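Bifunctional protein PutA (Bdellovibrio bacteriovorus, PDB 5UR2) probably oxidises L-proline to L-glutamate in two steps, joining an FAD-dependent proline dehydrogenase and an NAD-dependent L-glutamate gamma-semialdehyde dehydrogenase in one chain. Local coordinates at residues 6-17 with 358-369; 226-234 with 261-269. One frame throughout, in Å; residues are numbered along the deposited sequence.

Contact 1 of 2, residues 6-17 with 358-369; sequences IQSQIVSRGEEI and RTLAACMLYAEK
Ile-10 drops as a knob among Arg-358, Ala-361, Ala-362 and Leu-365, its two branches dividing the work. Ile-10 CG1 leads toward Leu-365, 3.8 Å from its CB, and carries CD1 on to Ala-362 and obliquely against the Tyr-366 ring. CG2, anti to the backbone N, instead lies over one face of the Arg-358 guanidinium. The roles also reverse: Ala-361 is a knob among Ile-10, Arg-13, Gly-14 and Ile-17, and its CB comes within 3.7 Å of Gly-14 N. Without a side chain at Gly-14 and with only a methyl at Ala-361, the axes of the two segments approach to 8.4 Å. They cross at 122°, so this is knobs-into-holes packing of steeply inclined helices, by which the N-terminal helix 6-22 lies against helix 357-369 on the outside of the proline dehydrogenase barrel.

Farther out, Arg-13 lays its aliphatic part along Leu-365, CB to CD2 3.6 Å, and that same methyl sits over the centre of the guanidinium. Bends at chi2 and chi3 turn the Arg-13 guanidinium end-on to Glu-368: Arg-13 NH1 reaches OE2 at 2.7 Å, nearly straight at 172°, and Arg-13 NH2 reaches OE1 at 3.0 Å. At another border Gln-7 OE1 takes both Arg-358 NH2 (2.8 Å) and NH1, its amide nearly coplanar with the guanidinium, while Glu-335 pairs with Arg-358 and also bonds the Tyr-366 hydroxyl. Lys-369 NZ crosses to Gln-9 OE1 at 3.0 Å.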
loop_
_atom_site.group_PDB
_atom_site.type_symbol
_atom_site.label_atom_id
_atom_site.label_comp_id
_atom_site.label_asym_id
_atom_site.label_seq_id
_atom_site.Cartn_x
_atom_site.Cartn_y
_atom_site.Cartn_z
ATOM N N ILE B 6 23.645 -37.501 43.608
ATOM C CA ILE B 6 23.868 -36.206 44.256
ATOM C C ILE B 6 22.597 -35.364 44.213
ATOM O O ILE B 6 22.257 -34.679 45.185
ATOM C CB ILE B 6 25.049 -35.464 43.593
ATOM C CG1 ILE B 6 25.417 -34.179 44.354
ATOM C CG2 ILE B 6 24.751 -35.157 42.123
ATOM C CD1 ILE B 6 25.940 -34.400 45.750
ATOM N N GLN B 7 21.840 -35.465 43.116
ATOM C CA GLN B 7 20.617 -34.689 42.978
ATOM C C GLN B 7 19.629 -35.011 44.090
ATOM O O GLN B 7 18.887 -34.129 44.534
ATOM C CB GLN B 7 20.011 -34.918 41.592
ATOM C CG GLN B 7 20.930 -34.381 40.483
ATOM C CD GLN B 7 21.371 -32.930 40.739
ATOM O OE1 GLN B 7 20.575 -32.082 41.147
ATOM N NE2 GLN B 7 22.661 -32.665 40.557
ATOM N N SER B 8 19.600 -36.266 44.548
ATOM C CA SER B 8 18.744 -36.622 45.674
ATOM C C SER B 8 19.229 -36.000 46.979
ATOM O O SER B 8 18.411 -35.670 47.843
ATOM C CB SER B 8 18.657 -38.141 45.815
ATOM O OG SER B 8 19.400 -38.573 46.942
ATOM N N GLN B 9 20.543 -35.868 47.165
ATOM C CA GLN B 9 21.037 -35.249 48.395
ATOM C C GLN B 9 20.804 -33.743 48.395
ATOM O O GLN B 9 20.560 -33.147 49.451
ATOM C CB GLN B 9 22.517 -35.545 48.581
ATOM C CG GLN B 9 22.872 -37.016 48.487
ATOM C CD GLN B 9 24.319 -37.297 48.865
ATOM O OE1 GLN B 9 24.874 -36.676 49.777
ATOM N NE2 GLN B 9 24.935 -38.241 48.164
ATOM N N ILE B 10 20.884 -33.108 47.226
ATOM C CA ILE B 10 20.571 -31.685 47.138
ATOM C C ILE B 10 19.096 -31.447 47.466
ATOM O O ILE B 10 18.755 -30.572 48.272
ATOM C CB ILE B 10 20.963 -31.142 45.754
ATOM C CG1 ILE B 10 22.488 -31.186 45.615
ATOM C CG2 ILE B 10 20.442 -29.723 45.557
ATOM C CD1 ILE B 10 22.983 -30.869 44.241
ATOM N N VAL B 11 18.204 -32.258 46.884
ATOM C CA VAL B 11 16.776 -32.130 47.183
ATOM C C VAL B 11 16.529 -32.248 48.682
ATOM O O VAL B 11 15.712 -31.511 49.250
ATOM C CB VAL B 11 15.956 -33.163 46.386
ATOM C CG1 VAL B 11 14.523 -33.242 46.913
ATOM C CG2 VAL B 11 15.936 -32.785 44.923
ATOM N N SER B 12 17.224 -33.179 49.344
ATOM C CA SER B 12 17.069 -33.345 50.789
ATOM C C SER B 12 17.477 -32.086 51.547
ATOM O O SER B 12 16.810 -31.690 52.510
ATOM C CB SER B 12 17.878 -34.550 51.277
ATOM O OG SER B 12 17.388 -35.740 50.693
ATOM N N ARG B 13 18.603 -31.477 51.166
ATOM C CA ARG B 13 19.036 -30.265 51.853
ATOM C C ARG B 13 18.028 -29.139 51.667
ATOM O O ARG B 13 17.734 -28.396 52.612
ATOM C CB ARG B 13 20.419 -29.842 51.363
ATOM C CG ARG B 13 20.931 -28.587 52.038
ATOM C CD ARG B 13 21.060 -28.825 53.530
ATOM N NE ARG B 13 21.821 -30.036 53.813
ATOM C CZ ARG B 13 23.143 -30.084 53.943
ATOM N NH1 ARG B 13 23.863 -28.972 53.834
ATOM N NH2 ARG B 13 23.743 -31.249 54.194
ATOM N N GLY B 14 17.482 -29.004 50.452
ATOM C CA GLY B 14 16.466 -27.990 50.214
ATOM C C GLY B 14 15.208 -28.221 51.030
ATOM O O GLY B 14 14.594 -27.270 51.528
ATOM N N GLU B 15 14.825 -29.489 51.211
ATOM C CA GLU B 15 13.655 -29.793 52.027
ATOM C C GLU B 15 13.878 -29.402 53.483
ATOM O O GLU B 15 12.960 -28.892 54.137
ATOM C CB GLU B 15 13.306 -31.279 51.915
ATOM C CG GLU B 15 12.733 -31.677 50.558
ATOM C CD GLU B 15 12.497 -33.176 50.440
ATOM O OE1 GLU B 15 12.922 -33.913 51.350
ATOM O OE2 GLU B 15 11.885 -33.616 49.441
ATOM N N GLU B 16 15.094 -29.613 54.004
ATOM C CA GLU B 16 15.399 -29.164 55.360
ATOM C C GLU B 16 15.287 -27.653 55.480
ATOM O O GLU B 16 14.679 -27.146 56.430
ATOM C CB GLU B 16 16.800 -29.611 55.768
ATOM C CG GLU B 16 17.262 -29.041 57.108
ATOM C CD GLU B 16 18.722 -29.368 57.420
ATOM O OE1 GLU B 16 19.327 -30.173 56.670
ATOM O OE2 GLU B 16 19.250 -28.835 58.425
ATOM N N ILE B 17 15.827 -26.920 54.498
ATOM C CA ILE B 17 15.807 -25.460 54.550
ATOM C C ILE B 17 14.376 -24.944 54.540
ATOM O O ILE B 17 14.014 -24.059 55.324
ATOM C CB ILE B 17 16.637 -24.876 53.385
ATOM C CG1 ILE B 17 18.128 -25.164 53.599
ATOM C CG2 ILE B 17 16.348 -23.391 53.189
ATOM C CD1 ILE B 17 18.991 -24.813 52.397
ATOM N N ARG B 358 16.957 -23.873 46.019
ATOM C CA ARG B 358 17.633 -24.895 45.215
ATOM C C ARG B 358 19.103 -24.548 44.995
ATOM O O ARG B 358 19.997 -25.354 45.302
ATOM C CB ARG B 358 16.919 -25.078 43.871
ATOM C CG ARG B 358 17.787 -25.715 42.771
ATOM C CD ARG B 358 18.100 -27.189 43.041
ATOM N NE ARG B 358 19.266 -27.650 42.276
ATOM C CZ ARG B 358 19.559 -28.933 42.048
ATOM N NH1 ARG B 358 18.770 -29.888 42.519
ATOM N NH2 ARG B 358 20.643 -29.266 41.353
ATOM N N THR B 359 19.367 -23.340 44.481
ATOM C CA THR B 359 20.735 -22.874 44.248
ATOM C C THR B 359 21.572 -22.940 45.520
ATOM O O THR B 359 22.702 -23.447 45.515
ATOM C CB THR B 359 20.705 -21.437 43.719
ATOM O OG1 THR B 359 19.858 -21.368 42.561
ATOM C CG2 THR B 359 22.133 -20.952 43.357
ATOM N N LEU B 360 21.040 -22.403 46.618
ATOM C CA LEU B 360 21.776 -22.419 47.878
ATOM C C LEU B 360 22.076 -23.847 48.335
ATOM O O LEU B 360 23.189 -24.135 48.792
ATOM C CB LEU B 360 20.986 -21.664 48.951
ATOM C CG LEU B 360 20.710 -20.178 48.667
ATOM C CD1 LEU B 360 19.704 -19.593 49.656
ATOM C CD2 LEU B 360 21.998 -19.403 48.729
ATOM N N ALA B 361 21.092 -24.747 48.241
ATOM C CA ALA B 361 21.286 -26.124 48.701
ATOM C C ALA B 361 22.311 -26.861 47.845
ATOM O O ALA B 361 23.095 -27.665 48.361
ATOM C CB ALA B 361 19.956 -26.882 48.700
ATOM N N ALA B 362 22.309 -26.620 46.534
ATOM C CA ALA B 362 23.318 -27.231 45.670
ATOM C C ALA B 362 24.719 -26.765 46.058
ATOM O O ALA B 362 25.641 -27.575 46.198
ATOM C CB ALA B 362 23.023 -26.898 44.207
ATOM N N CYS B 363 24.890 -25.461 46.278
ATOM C CA CYS B 363 26.190 -24.965 46.700
ATOM C C CYS B 363 26.641 -25.633 47.998
ATOM O O CYS B 363 27.803 -26.037 48.126
ATOM C CB CYS B 363 26.142 -23.452 46.860
ATOM S SG CYS B 363 25.966 -22.539 45.303
ATOM N N MET B 364 25.730 -25.778 48.961
ATOM C CA MET B 364 26.103 -26.380 50.237
ATOM C C MET B 364 26.637 -27.784 50.037
ATOM O O MET B 364 27.652 -28.162 50.634
ATOM C CB MET B 364 24.909 -26.420 51.188
ATOM C CG MET B 364 24.453 -25.075 51.705
ATOM S SD MET B 364 22.930 -25.235 52.655
ATOM C CE MET B 364 22.661 -23.521 53.094
ATOM N N LEU B 365 25.951 -28.577 49.211
ATOM C CA LEU B 365 26.339 -29.968 49.008
ATOM C C LEU B 365 27.653 -30.062 48.244
ATOM O O LEU B 365 28.550 -30.830 48.622
ATOM C CB LEU B 365 25.227 -30.722 48.266
ATOM C CG LEU B 365 24.318 -31.574 49.148
ATOM C CD1 LEU B 365 25.088 -32.725 49.764
ATOM C CD2 LEU B 365 23.732 -30.709 50.238
ATOM N N TYR B 366 27.789 -29.268 47.177
ATOM C CA TYR B 366 29.026 -29.263 46.407
ATOM C C TYR B 366 30.207 -28.914 47.305
ATOM O O TYR B 366 31.285 -29.522 47.203
ATOM C CB TYR B 366 28.921 -28.269 45.240
ATOM C CG TYR B 366 27.875 -28.613 44.187
ATOM C CD1 TYR B 366 27.556 -29.933 43.867
ATOM C CD2 TYR B 366 27.174 -27.604 43.545
ATOM C CE1 TYR B 366 26.570 -30.232 42.894
ATOM C CE2 TYR B 366 26.187 -27.888 42.590
ATOM C CZ TYR B 366 25.893 -29.195 42.262
ATOM O OH TYR B 366 24.912 -29.439 41.310
ATOM N N ALA B 367 30.009 -27.960 48.222
ATOM C CA ALA B 367 31.055 -27.667 49.198
ATOM C C ALA B 367 31.309 -28.870 50.099
ATOM O O ALA B 367 32.463 -29.193 50.406
ATOM C CB ALA B 367 30.684 -26.437 50.029
ATOM N N GLU B 368 30.246 -29.555 50.531
ATOM C CA GLU B 368 30.429 -30.662 51.471
ATOM C C GLU B 368 31.101 -31.855 50.809
ATOM O O GLU B 368 31.919 -32.532 51.435
ATOM C CB GLU B 368 29.092 -31.074 52.088
ATOM C CG GLU B 368 28.599 -30.088 53.129
ATOM C CD GLU B 368 27.139 -30.270 53.497
ATOM O OE1 GLU B 368 26.584 -31.365 53.237
ATOM O OE2 GLU B 368 26.554 -29.306 54.045
ATOM N N LYS B 369 30.773 -32.131 49.547
ATOM C CA LYS B 369 31.434 -33.231 48.857
ATOM C C LYS B 369 32.925 -32.973 48.663
ATOM O O LYS B 369 33.681 -33.935 48.484
ATOM C CB LYS B 369 30.762 -33.494 47.510
ATOM C CG LYS B 369 29.335 -34.045 47.622
ATOM C CD LYS B 369 29.287 -35.353 48.418
ATOM C CE LYS B 369 27.864 -35.909 48.551
ATOM N NZ LYS B 369 27.783 -37.104 49.455
#

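Contact 2 of 2, residues 226-234 with 261-269; sequences FRLGMEKGV and EFKNYKFFG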
loop_
_atom_site.group_PDB
_atom_site.type_symbol
_atom_site.label_atom_id
_atom_site.label_comp_id
_atom_site.label_asym_id
_atom_site.label_seq_id
_atom_site.Cartn_x
_atom_site.Cartn_y
_atom_site.Cartn_z
ATOM N N PHE B 226 40.511 1.463 45.508
ATOM C CA PHE B 226 41.129 0.199 45.893
ATOM C C PHE B 226 42.269 0.428 46.873
ATOM O O PHE B 226 42.439 -0.340 47.826
ATOM C CB PHE B 226 41.632 -0.554 44.667
ATOM C CG PHE B 226 40.589 -1.396 43.999
ATOM C CD1 PHE B 226 39.308 -0.911 43.797
ATOM C CD2 PHE B 226 40.887 -2.686 43.585
ATOM C CE1 PHE B 226 38.338 -1.695 43.184
ATOM C CE2 PHE B 226 39.920 -3.479 42.972
ATOM C CZ PHE B 226 38.647 -2.978 42.768
ATOM N N ARG B 227 43.048 1.493 46.675
ATOM C CA ARG B 227 44.179 1.740 47.565
ATOM C C ARG B 227 43.708 2.089 48.971
ATOM O O ARG B 227 44.186 1.515 49.959
ATOM C CB ARG B 227 45.068 2.855 47.006
ATOM C CG ARG B 227 46.198 3.240 47.972
ATOM C CD ARG B 227 47.071 4.382 47.463
ATOM N NE ARG B 227 47.719 4.058 46.195
ATOM C CZ ARG B 227 47.569 4.760 45.076
ATOM N NH1 ARG B 227 46.788 5.837 45.066
ATOM N NH2 ARG B 227 48.208 4.391 43.971
ATOM N N LEU B 228 42.767 3.031 49.081
ATOM C CA LEU B 228 42.260 3.408 50.395
ATOM C C LEU B 228 41.643 2.214 51.111
ATOM O O LEU B 228 41.854 2.027 52.316
ATOM C CB LEU B 228 41.246 4.545 50.261
ATOM C CG LEU B 228 40.629 5.010 51.579
ATOM C CD1 LEU B 228 41.728 5.581 52.464
ATOM C CD2 LEU B 228 39.561 6.068 51.326
ATOM N N GLY B 229 40.859 1.401 50.395
ATOM C CA GLY B 229 40.299 0.210 51.017
ATOM C C GLY B 229 41.373 -0.715 51.559
ATOM O O GLY B 229 41.296 -1.184 52.702
ATOM N N MET B 230 42.391 -0.987 50.741
ATOM C CA MET B 230 43.487 -1.837 51.182
ATOM C C MET B 230 44.141 -1.255 52.423
ATOM O O MET B 230 44.382 -1.968 53.403
ATOM C CB MET B 230 44.506 -1.992 50.057
ATOM C CG MET B 230 45.684 -2.903 50.395
ATOM S SD MET B 230 46.840 -3.098 49.008
ATOM C CE MET B 230 47.402 -1.404 48.833
ATOM N N GLU B 231 44.393 0.052 52.419
ATOM C CA GLU B 231 45.055 0.654 53.567
ATOM C C GLU B 231 44.209 0.527 54.828
ATOM O O GLU B 231 44.749 0.298 55.911
ATOM C CB GLU B 231 45.379 2.124 53.273
ATOM C CG GLU B 231 46.490 2.305 52.255
ATOM C CD GLU B 231 46.598 3.718 51.726
ATOM O OE1 GLU B 231 45.727 4.546 52.052
ATOM O OE2 GLU B 231 47.552 3.998 50.966
ATOM N N LYS B 232 42.890 0.579 54.701
ATOM C CA LYS B 232 42.024 0.538 55.869
ATOM C C LYS B 232 41.569 -0.867 56.233
ATOM O O LYS B 232 40.773 -1.013 57.164
ATOM C CB LYS B 232 40.797 1.432 55.654
ATOM C CG LYS B 232 41.088 2.914 55.405
ATOM C CD LYS B 232 41.887 3.567 56.535
ATOM C CE LYS B 232 41.836 5.099 56.393
ATOM N NZ LYS B 232 42.672 5.831 57.389
ATOM N N GLY B 233 42.041 -1.899 55.533
ATOM C CA GLY B 233 41.560 -3.240 55.816
ATOM C C GLY B 233 40.127 -3.455 55.378
ATOM O O GLY B 233 39.405 -4.266 55.969
ATOM N N VAL B 234 39.694 -2.718 54.376
ATOM C CA VAL B 234 38.328 -2.757 53.886
ATOM C C VAL B 234 38.268 -3.675 52.673
ATOM O O VAL B 234 39.199 -3.714 51.860
ATOM C CB VAL B 234 37.861 -1.322 53.565
ATOM C CG1 VAL B 234 36.608 -1.300 52.700
ATOM C CG2 VAL B 234 37.650 -0.554 54.875
ATOM N N GLU B 261 51.486 -2.790 43.922
ATOM C CA GLU B 261 50.990 -2.372 45.230
ATOM C C GLU B 261 49.765 -3.166 45.673
ATOM O O GLU B 261 49.412 -3.107 46.851
ATOM C CB GLU B 261 50.674 -0.871 45.214
ATOM C CG GLU B 261 49.398 -0.505 44.441
ATOM C CD GLU B 261 49.068 0.987 44.495
ATOM O OE1 GLU B 261 49.016 1.561 45.604
ATOM O OE2 GLU B 261 48.852 1.583 43.416
ATOM N N PHE B 262 49.097 -3.889 44.761
ATOM C CA PHE B 262 47.872 -4.606 45.104
ATOM C C PHE B 262 47.983 -6.125 45.080
ATOM O O PHE B 262 47.091 -6.794 45.612
ATOM C CB PHE B 262 46.732 -4.226 44.139
ATOM C CG PHE B 262 46.359 -2.775 44.161
ATOM C CD1 PHE B 262 45.897 -2.176 45.323
ATOM C CD2 PHE B 262 46.466 -2.009 43.015
ATOM C CE1 PHE B 262 45.537 -0.836 45.337
ATOM C CE2 PHE B 262 46.120 -0.667 43.022
ATOM C CZ PHE B 262 45.647 -0.080 44.187
ATOM N N LYS B 263 49.030 -6.692 44.475
ATOM C CA LYS B 263 48.972 -8.112 44.129
ATOM C C LYS B 263 48.947 -9.036 45.343
ATOM O O LYS B 263 48.775 -10.243 45.161
ATOM C CB LYS B 263 50.098 -8.488 43.155
ATOM C CG LYS B 263 51.516 -8.534 43.696
ATOM C CD LYS B 263 52.507 -8.561 42.523
ATOM C CE LYS B 263 51.954 -9.354 41.338
ATOM N NZ LYS B 263 52.735 -9.137 40.085
ATOM N N ASN B 264 49.158 -8.526 46.559
ATOM C CA ASN B 264 49.181 -9.354 47.758
ATOM C C ASN B 264 47.917 -9.220 48.600
ATOM O O ASN B 264 47.813 -9.865 49.643
ATOM C CB ASN B 264 50.386 -8.968 48.612
ATOM C CG ASN B 264 51.689 -9.264 47.920
ATOM O OD1 ASN B 264 51.957 -10.399 47.522
ATOM N ND2 ASN B 264 52.470 -8.221 47.690
ATOM N N TYR B 265 46.942 -8.432 48.165
ATOM C CA TYR B 265 45.730 -8.202 48.943
ATOM C C TYR B 265 44.635 -9.159 48.487
ATOM O O TYR B 265 44.331 -9.234 47.293
ATOM C CB TYR B 265 45.271 -6.751 48.798
ATOM C CG TYR B 265 44.258 -6.311 49.833
ATOM C CD1 TYR B 265 44.579 -6.299 51.190
ATOM C CD2 TYR B 265 42.989 -5.862 49.449
ATOM C CE1 TYR B 265 43.654 -5.878 52.141
ATOM C CE2 TYR B 265 42.062 -5.445 50.394
ATOM C CZ TYR B 265 42.399 -5.451 51.735
ATOM O OH TYR B 265 41.479 -5.027 52.671
ATOM N N LYS B 266 44.048 -9.885 49.437
ATOM C CA LYS B 266 43.029 -10.886 49.143
ATOM C C LYS B 266 41.616 -10.320 49.040
ATOM O O LYS B 266 40.768 -10.927 48.377
ATOM C CB LYS B 266 43.023 -11.968 50.231
ATOM C CG LYS B 266 44.258 -12.840 50.278
ATOM C CD LYS B 266 44.048 -14.044 51.208
ATOM C CE LYS B 266 43.876 -13.619 52.643
ATOM N NZ LYS B 266 43.803 -14.818 53.511
ATOM N N PHE B 267 41.354 -9.155 49.618
ATOM C CA PHE B 267 39.987 -8.683 49.852
ATOM C C PHE B 267 39.537 -7.656 48.815
ATOM O O PHE B 267 39.030 -6.574 49.106
ATOM C CB PHE B 267 39.897 -8.163 51.274
ATOM C CG PHE B 267 40.202 -9.228 52.278
ATOM C CD1 PHE B 267 39.527 -10.437 52.234
ATOM C CD2 PHE B 267 41.240 -9.083 53.177
ATOM C CE1 PHE B 267 39.819 -11.450 53.136
ATOM C CE2 PHE B 267 41.543 -10.099 54.084
ATOM C CZ PHE B 267 40.830 -11.288 54.059
ATOM N N PHE B 268 39.749 -8.030 47.561
ATOM C CA PHE B 268 39.115 -7.425 46.400
ATOM C C PHE B 268 38.220 -8.477 45.765
ATOM O O PHE B 268 38.561 -9.664 45.757
ATOM C CB PHE B 268 40.148 -6.956 45.367
ATOM C CG PHE B 268 41.009 -5.804 45.819
ATOM C CD1 PHE B 268 40.449 -4.678 46.397
ATOM C CD2 PHE B 268 42.379 -5.839 45.630
ATOM C CE1 PHE B 268 41.248 -3.604 46.779
ATOM C CE2 PHE B 268 43.184 -4.777 46.014
ATOM C CZ PHE B 268 42.620 -3.658 46.588
ATOM N N GLY B 269 37.079 -8.050 45.229
ATOM C CA GLY B 269 36.163 -8.973 44.595
ATOM C C GLY B 269 35.592 -8.406 43.312
ATOM O O GLY B 269 35.493 -7.189 43.124
#
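Met-230, Phe-226 and Tyr-265 lose the most surface here, and the contact can be read from them in turn. Met-230 runs out from the helix with CG anti to the backbone N (chi1 -178°) and passes antiparallel to the Tyr-265 side chain. Met-230 CG stands 3.8 Å from the Tyr-265 ring centroid and 18° off the normal, a CH-pi contact over the face. The sulfur lies obliquely to this ring and to that of Phe-262, making a Met-aromatic contact with each, and a bend at chi3 brings Met-230 CE within 3.9 Å of Phe-262 CD1.

Phe-226 stacks on Phe-268 in an offset arrangement, centroids 4.4 Å apart and planes inclined by 23°. The opposite face of Phe-268 is taken by Tyr-265, whose CD2 lies over the ring centre. Phe-268 is thus sandwiched at the start of strand 268-273, while Phe-226 also touches helix 246-257, placing the stack between barrel strands and their outer helices.

Tyr-265 ends at the helix C-terminus. Tyr-265 OH donates to Val-234 O at 2.8 Å, coming from well above the carbonyl plane. Gly-233, at positive phi, closes the helix in a Schellman motif just before strand 235-238. On the far border Arg-227 grips Glu-261 side-on, NE to OE1 and NH2 to OE2 both 2.9 Å, each oxygen using its syn lone pair.

The chemistry is consistent with a division of roles: apolar and aromatic faces fill the middle, whereas the directional bonds lie at its two ends, where the carboxylate's paired grip would limit rotation of the Arg-227 guanidinium and the tyrosine hydroxyl ties the residue following the Schellman turn.

Overall arrangement
Both contacts involve the proline dehydrogenase barrel, a closed parallel sheet of eight strands in chain order, but at separate places: their centres are 33 Å apart and their nearest atoms about 17 Å. Contact 2 is local, linking helix 211-232 and the turn after it to the approach to strand 268-273, across an intervening beta-alpha unit formed by strand 235-238 and helix 246-257. Contact 1 spans 341 residues, so contact 2 falls within the interval it brackets. Contact 2 therefore joins neighbouring units of the barrel domain to each other, whereas contact 1 attaches the N-terminal helix 6-22 to its outside, on helix 357-369. The modified flavin is nearer contact 1, about 7 Å from the Arg-358 side chain.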